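Alpha/beta hydrolase fold protein (Chitinophaga pinensis, PDB 4PW0) is of uncharacterised specificity but probably acts as a hydrolase, using a serine nucleophile in an alpha/beta hydrolase fold. Local coordinates at residues Q17-R29 / T89-I101. Numbering follows the deposited sequence.
Sequences QYIEVNGTRYAYR and TADALEFITALGI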
loop_
_atom_site.group_PDB
_atom_site.type_symbol
_atom_site.label_atom_id
_atom_site.label_comp_id
_atom_site.label_asym_id
_atom_site.label_seq_id
_atom_site.Cartn_x
_atom_site.Cartn_y
_atom_site.Cartn_z
ATOM N N GLN A 17 -26.276 9.828 18.845
ATOM C CA GLN A 17 -26.280 9.729 20.294
ATOM C C GLN A 17 -25.526 10.901 20.898
ATOM O O GLN A 17 -24.762 11.600 20.212
ATOM C CB GLN A 17 -25.697 8.414 20.749
ATOM C CG GLN A 17 -26.451 7.211 20.209
ATOM C CD GLN A 17 -25.938 5.893 20.755
ATOM O OE1 GLN A 17 -25.328 5.079 20.036
ATOM N NE2 GLN A 17 -26.149 5.677 22.033
ATOM N N TYR A 18 -25.776 11.150 22.174
ATOM C CA TYR A 18 -25.204 12.290 22.841
ATOM C C TYR A 18 -24.714 11.847 24.193
ATOM O O TYR A 18 -25.359 11.014 24.886
ATOM C CB TYR A 18 -26.212 13.446 22.989
ATOM C CG TYR A 18 -26.860 13.866 21.705
ATOM C CD1 TYR A 18 -26.232 14.763 20.812
ATOM C CD2 TYR A 18 -28.048 13.294 21.317
ATOM C CE1 TYR A 18 -26.834 15.071 19.613
ATOM C CE2 TYR A 18 -28.650 13.598 20.112
ATOM C CZ TYR A 18 -28.036 14.493 19.267
ATOM O OH TYR A 18 -28.647 14.772 18.064
ATOM N N ILE A 19 -23.579 12.401 24.591
ATOM C CA ILE A 19 -23.020 12.160 25.923
ATOM C C ILE A 19 -22.464 13.449 26.500
ATOM O O ILE A 19 -21.740 14.190 25.819
ATOM C CB ILE A 19 -21.992 11.014 25.975
ATOM C CG1 ILE A 19 -21.578 10.721 27.430
ATOM C CG2 ILE A 19 -20.756 11.309 25.122
ATOM C CD1 ILE A 19 -20.825 9.421 27.588
ATOM N N GLU A 20 -22.852 13.746 27.749
ATOM C CA GLU A 20 -22.436 14.961 28.425
ATOM C C GLU A 20 -21.176 14.655 29.228
ATOM O O GLU A 20 -21.153 13.687 30.021
ATOM C CB GLU A 20 -23.564 15.467 29.333
ATOM C CG GLU A 20 -24.918 15.669 28.635
ATOM C CD GLU A 20 -25.100 17.061 28.048
ATOM O OE1 GLU A 20 -24.387 17.990 28.476
ATOM O OE2 GLU A 20 -25.969 17.243 27.166
ATOM N N VAL A 21 -20.127 15.455 29.007
ATOM C CA VAL A 21 -18.792 15.224 29.577
ATOM C C VAL A 21 -18.181 16.566 29.995
ATOM O O VAL A 21 -17.967 17.425 29.142
ATOM C CB VAL A 21 -17.853 14.642 28.471
ATOM C CG1 VAL A 21 -16.508 14.283 29.051
ATOM C CG2 VAL A 21 -18.456 13.402 27.803
ATOM N N ASN A 22 -17.959 16.808 31.287
ATOM C CA ASN A 22 -17.260 18.031 31.705
ATOM C C ASN A 22 -17.887 19.292 31.076
ATOM O O ASN A 22 -17.168 20.188 30.587
ATOM C CB ASN A 22 -15.763 17.904 31.331
ATOM C CG ASN A 22 -14.903 19.060 31.826
ATOM O OD1 ASN A 22 -15.168 19.671 32.871
ATOM N ND2 ASN A 22 -13.837 19.352 31.073
ATOM N N GLY A 23 -19.223 19.353 31.052
ATOM C CA GLY A 23 -19.950 20.499 30.531
ATOM C C GLY A 23 -20.130 20.594 29.006
ATOM O O GLY A 23 -20.607 21.583 28.504
ATOM N N THR A 24 -19.724 19.576 28.267
ATOM C CA THR A 24 -19.853 19.572 26.807
ATOM C C THR A 24 -20.724 18.370 26.393
ATOM O O THR A 24 -20.510 17.230 26.880
ATOM C CB THR A 24 -18.440 19.431 26.166
ATOM O OG1 THR A 24 -17.613 20.545 26.557
ATOM C CG2 THR A 24 -18.524 19.312 24.664
ATOM N N ARG A 25 -21.644 18.609 25.464
ATOM C CA ARG A 25 -22.455 17.551 24.862
ATOM C C ARG A 25 -21.744 17.110 23.589
ATOM O O ARG A 25 -21.597 17.915 22.676
ATOM C CB ARG A 25 -23.844 18.068 24.470
ATOM C CG ARG A 25 -24.653 17.130 23.569
ATOM C CD ARG A 25 -25.657 17.814 22.615
ATOM N NE ARG A 25 -25.171 19.058 21.993
ATOM C CZ ARG A 25 -25.728 19.679 20.944
ATOM N NH1 ARG A 25 -26.766 19.154 20.277
ATOM N NH2 ARG A 25 -25.188 20.824 20.504
ATOM N N TYR A 26 -21.268 15.869 23.560
ATOM C CA TYR A 26 -20.653 15.267 22.356
ATOM C C TYR A 26 -21.668 14.429 21.609
ATOM O O TYR A 26 -22.294 13.532 22.203
ATOM C CB TYR A 26 -19.449 14.421 22.727
ATOM C CG TYR A 26 -18.260 15.206 23.217
ATOM C CD1 TYR A 26 -17.290 15.689 22.331
ATOM C CD2 TYR A 26 -18.075 15.448 24.562
ATOM C CE1 TYR A 26 -16.211 16.396 22.782
ATOM C CE2 TYR A 26 -16.969 16.156 25.027
ATOM C CZ TYR A 26 -16.022 16.619 24.133
ATOM O OH TYR A 26 -14.937 17.377 24.529
ATOM N N ALA A 27 -21.796 14.710 20.308
ATOM C CA ALA A 27 -22.609 13.942 19.406
ATOM C C ALA A 27 -21.754 12.844 18.731
ATOM O O ALA A 27 -20.618 13.086 18.297
ATOM C CB ALA A 27 -23.223 14.845 18.338
ATOM N N TYR A 28 -22.312 11.637 18.632
ATOM C CA TYR A 28 -21.589 10.527 18.064
ATOM C C TYR A 28 -22.531 9.478 17.535
ATOM O O TYR A 28 -23.748 9.505 17.803
ATOM C CB TYR A 28 -20.633 9.925 19.094
ATOM C CG TYR A 28 -21.321 9.153 20.205
ATOM C CD1 TYR A 28 -21.852 9.820 21.303
ATOM C CD2 TYR A 28 -21.433 7.770 20.164
ATOM C CE1 TYR A 28 -22.462 9.100 22.342
ATOM C CE2 TYR A 28 -22.057 7.061 21.171
ATOM C CZ TYR A 28 -22.547 7.747 22.263
ATOM O OH TYR A 28 -23.175 7.009 23.260
ATOM N N ARG A 29 -21.971 8.578 16.770
ATOM C CA ARG A 29 -22.653 7.371 16.310
ATOM C C ARG A 29 -21.780 6.157 16.480
ATOM O O ARG A 29 -20.547 6.218 16.390
ATOM C CB ARG A 29 -23.151 7.507 14.864
ATOM C CG ARG A 29 -23.961 8.734 14.571
ATOM C CD ARG A 29 -24.516 8.782 13.170
ATOM N NE ARG A 29 -25.096 10.055 12.851
ATOM C CZ ARG A 29 -25.035 10.678 11.683
ATOM N NH1 ARG A 29 -24.358 10.141 10.662
ATOM N NH2 ARG A 29 -25.602 11.848 11.556
ATOM N N THR A 89 -7.188 16.989 20.958
ATOM C CA THR A 89 -6.820 15.657 21.396
ATOM C C THR A 89 -7.291 15.429 22.843
ATOM O O THR A 89 -7.854 14.382 23.127
ATOM C CB THR A 89 -5.294 15.438 21.277
ATOM O OG1 THR A 89 -4.866 15.694 19.928
ATOM C CG2 THR A 89 -4.931 14.026 21.642
ATOM N N ALA A 90 -7.061 16.412 23.724
ATOM C CA ALA A 90 -7.537 16.304 25.108
ATOM C C ALA A 90 -9.056 16.174 25.175
ATOM O O ALA A 90 -9.613 15.345 25.927
ATOM C CB ALA A 90 -7.093 17.548 25.899
ATOM N N ASP A 91 -9.740 16.947 24.327
ATOM C CA ASP A 91 -11.199 16.892 24.268
ATOM C C ASP A 91 -11.688 15.527 23.777
ATOM O O ASP A 91 -12.600 14.901 24.338
ATOM C CB ASP A 91 -11.776 18.003 23.403
ATOM C CG ASP A 91 -11.520 19.421 23.975
ATOM O OD1 ASP A 91 -11.265 19.531 25.238
ATOM O OD2 ASP A 91 -11.603 20.415 23.207
ATOM N N ALA A 92 -11.059 15.018 22.717
ATOM C CA ALA A 92 -11.430 13.717 22.250
ATOM C C ALA A 92 -11.249 12.638 23.307
ATOM O O ALA A 92 -12.053 11.739 23.443
ATOM C CB ALA A 92 -10.652 13.334 20.979
ATOM N N LEU A 93 -10.155 12.719 24.046
ATOM C CA LEU A 93 -9.892 11.757 25.089
ATOM C C LEU A 93 -10.935 11.805 26.207
ATOM O O LEU A 93 -11.337 10.752 26.694
ATOM C CB LEU A 93 -8.491 11.983 25.656
ATOM C CG LEU A 93 -7.340 11.433 24.814
ATOM C CD1 LEU A 93 -6.007 12.022 25.292
ATOM C CD2 LEU A 93 -7.327 9.922 24.848
ATOM N N GLU A 94 -11.410 12.997 26.566
ATOM C CA GLU A 94 -12.451 13.077 27.615
ATOM C C GLU A 94 -13.726 12.384 27.112
ATOM O O GLU A 94 -14.403 11.675 27.850
ATOM C CB GLU A 94 -12.684 14.520 28.116
ATOM C CG GLU A 94 -13.511 15.457 27.246
ATOM C CD GLU A 94 -13.837 16.818 27.853
ATOM O OE1 GLU A 94 -13.388 17.103 28.994
ATOM O OE2 GLU A 94 -14.524 17.620 27.167
ATOM N N PHE A 95 -14.037 12.553 25.834
ATOM C CA PHE A 95 -15.183 11.918 25.215
ATOM C C PHE A 95 -15.056 10.413 25.201
ATOM O O PHE A 95 -15.982 9.705 25.605
ATOM C CB PHE A 95 -15.384 12.470 23.783
ATOM C CG PHE A 95 -16.229 11.605 22.904
ATOM C CD1 PHE A 95 -17.586 11.444 23.125
ATOM C CD2 PHE A 95 -15.648 10.911 21.839
ATOM C CE1 PHE A 95 -18.331 10.611 22.323
ATOM C CE2 PHE A 95 -16.392 10.081 21.047
ATOM C CZ PHE A 95 -17.741 9.909 21.296
ATOM N N ILE A 96 -13.926 9.905 24.721
ATOM C CA ILE A 96 -13.745 8.474 24.539
ATOM C C ILE A 96 -13.767 7.789 25.916
ATOM O O ILE A 96 -14.397 6.744 26.101
ATOM C CB ILE A 96 -12.412 8.206 23.833
ATOM C CG1 ILE A 96 -12.439 8.772 22.402
ATOM C CG2 ILE A 96 -12.112 6.729 23.830
ATOM C CD1 ILE A 96 -11.053 8.890 21.793
ATOM N N THR A 97 -13.088 8.426 26.876
ATOM C CA THR A 97 -13.059 7.856 28.213
ATOM C C THR A 97 -14.450 7.904 28.877
ATOM O O THR A 97 -14.800 6.941 29.592
ATOM C CB THR A 97 -11.960 8.477 29.073
ATOM O OG1 THR A 97 -12.097 9.899 29.082
ATOM C CG2 THR A 97 -10.614 8.089 28.540
ATOM N N ALA A 98 -15.263 8.924 28.584
ATOM C CA ALA A 98 -16.651 8.989 29.094
ATOM C C ALA A 98 -17.510 7.845 28.580
ATOM O O ALA A 98 -18.444 7.414 29.261
ATOM C CB ALA A 98 -17.299 10.320 28.801
ATOM N N LEU A 99 -17.203 7.342 27.376
ATOM C CA LEU A 99 -17.897 6.163 26.847
ATOM C C LEU A 99 -17.445 4.841 27.497
ATOM O O LEU A 99 -18.001 3.774 27.215
ATOM C CB LEU A 99 -17.707 6.049 25.334
ATOM C CG LEU A 99 -18.363 7.095 24.449
ATOM C CD1 LEU A 99 -17.977 6.762 23.015
ATOM C CD2 LEU A 99 -19.871 7.092 24.618
ATOM N N GLY A 100 -16.396 4.895 28.292
ATOM C CA GLY A 100 -15.853 3.705 28.957
ATOM C C GLY A 100 -14.843 2.924 28.113
ATOM O O GLY A 100 -14.526 1.761 28.425
ATOM N N ILE A 101 -14.344 3.563 27.039
ATOM C CA ILE A 101 -13.434 2.878 26.126
ATOM C C ILE A 101 -12.013 3.216 26.542
ATOM O O ILE A 101 -11.639 4.381 26.575
ATOM C CB ILE A 101 -13.732 3.238 24.661
ATOM C CG1 ILE A 101 -15.173 2.860 24.309
ATOM C CG2 ILE A 101 -12.703 2.599 23.738
ATOM C CD1 ILE A 101 -15.684 3.443 23.012
HETATM O O HOH W 1 -15.719 19.715 28.164
#
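Glu94 receives the polar bonds joining helix 89-98 to the hairpin of strands 17-21 and 24-29. In the conformer described, Tyr26 OH donates to the anti lone pair of Glu94 OE2 at 2.7 Å, while Asn22 ND2, with the acceptor close to its amide plane, reaches the syn lone pair of Glu94 OE1 at 3.1 Å. A water bonded to Glu94 OE2, Asn22 O and Thr24 OG1 ties the carboxylate to the type I' beta turn Val21-Thr24. The carboxylate stands almost perpendicular (86°) to the Tyr26 ring, with OE2 in the ring plane at its edge.

Tyr26, Tyr28 and Phe95 form an aromatic cluster. Phe95 CB sits 3.9 Å over the Tyr26 ring centroid (CH-pi), and Thr24 CG2 covers the other face near the rim. With CG anti to the backbone N (chi1 161°), the Phe95 ring extends to Tyr28, its CZ 3.6 Å from Tyr28 CB. A leucine in place of Tyr26 would probably leave Glu94 OE2 without its hydroxyl donor and Phe95 CB without an aromatic face.

In the apolar packing, Val21 CG2 presses tightly on Ala98 CB (3.4 Å), and Ile19 CD1 bridges Ala98 and Leu99. A helix thus packs across the N-terminal antiparallel hairpin at one edge of the alpha/beta hydrolase sheet.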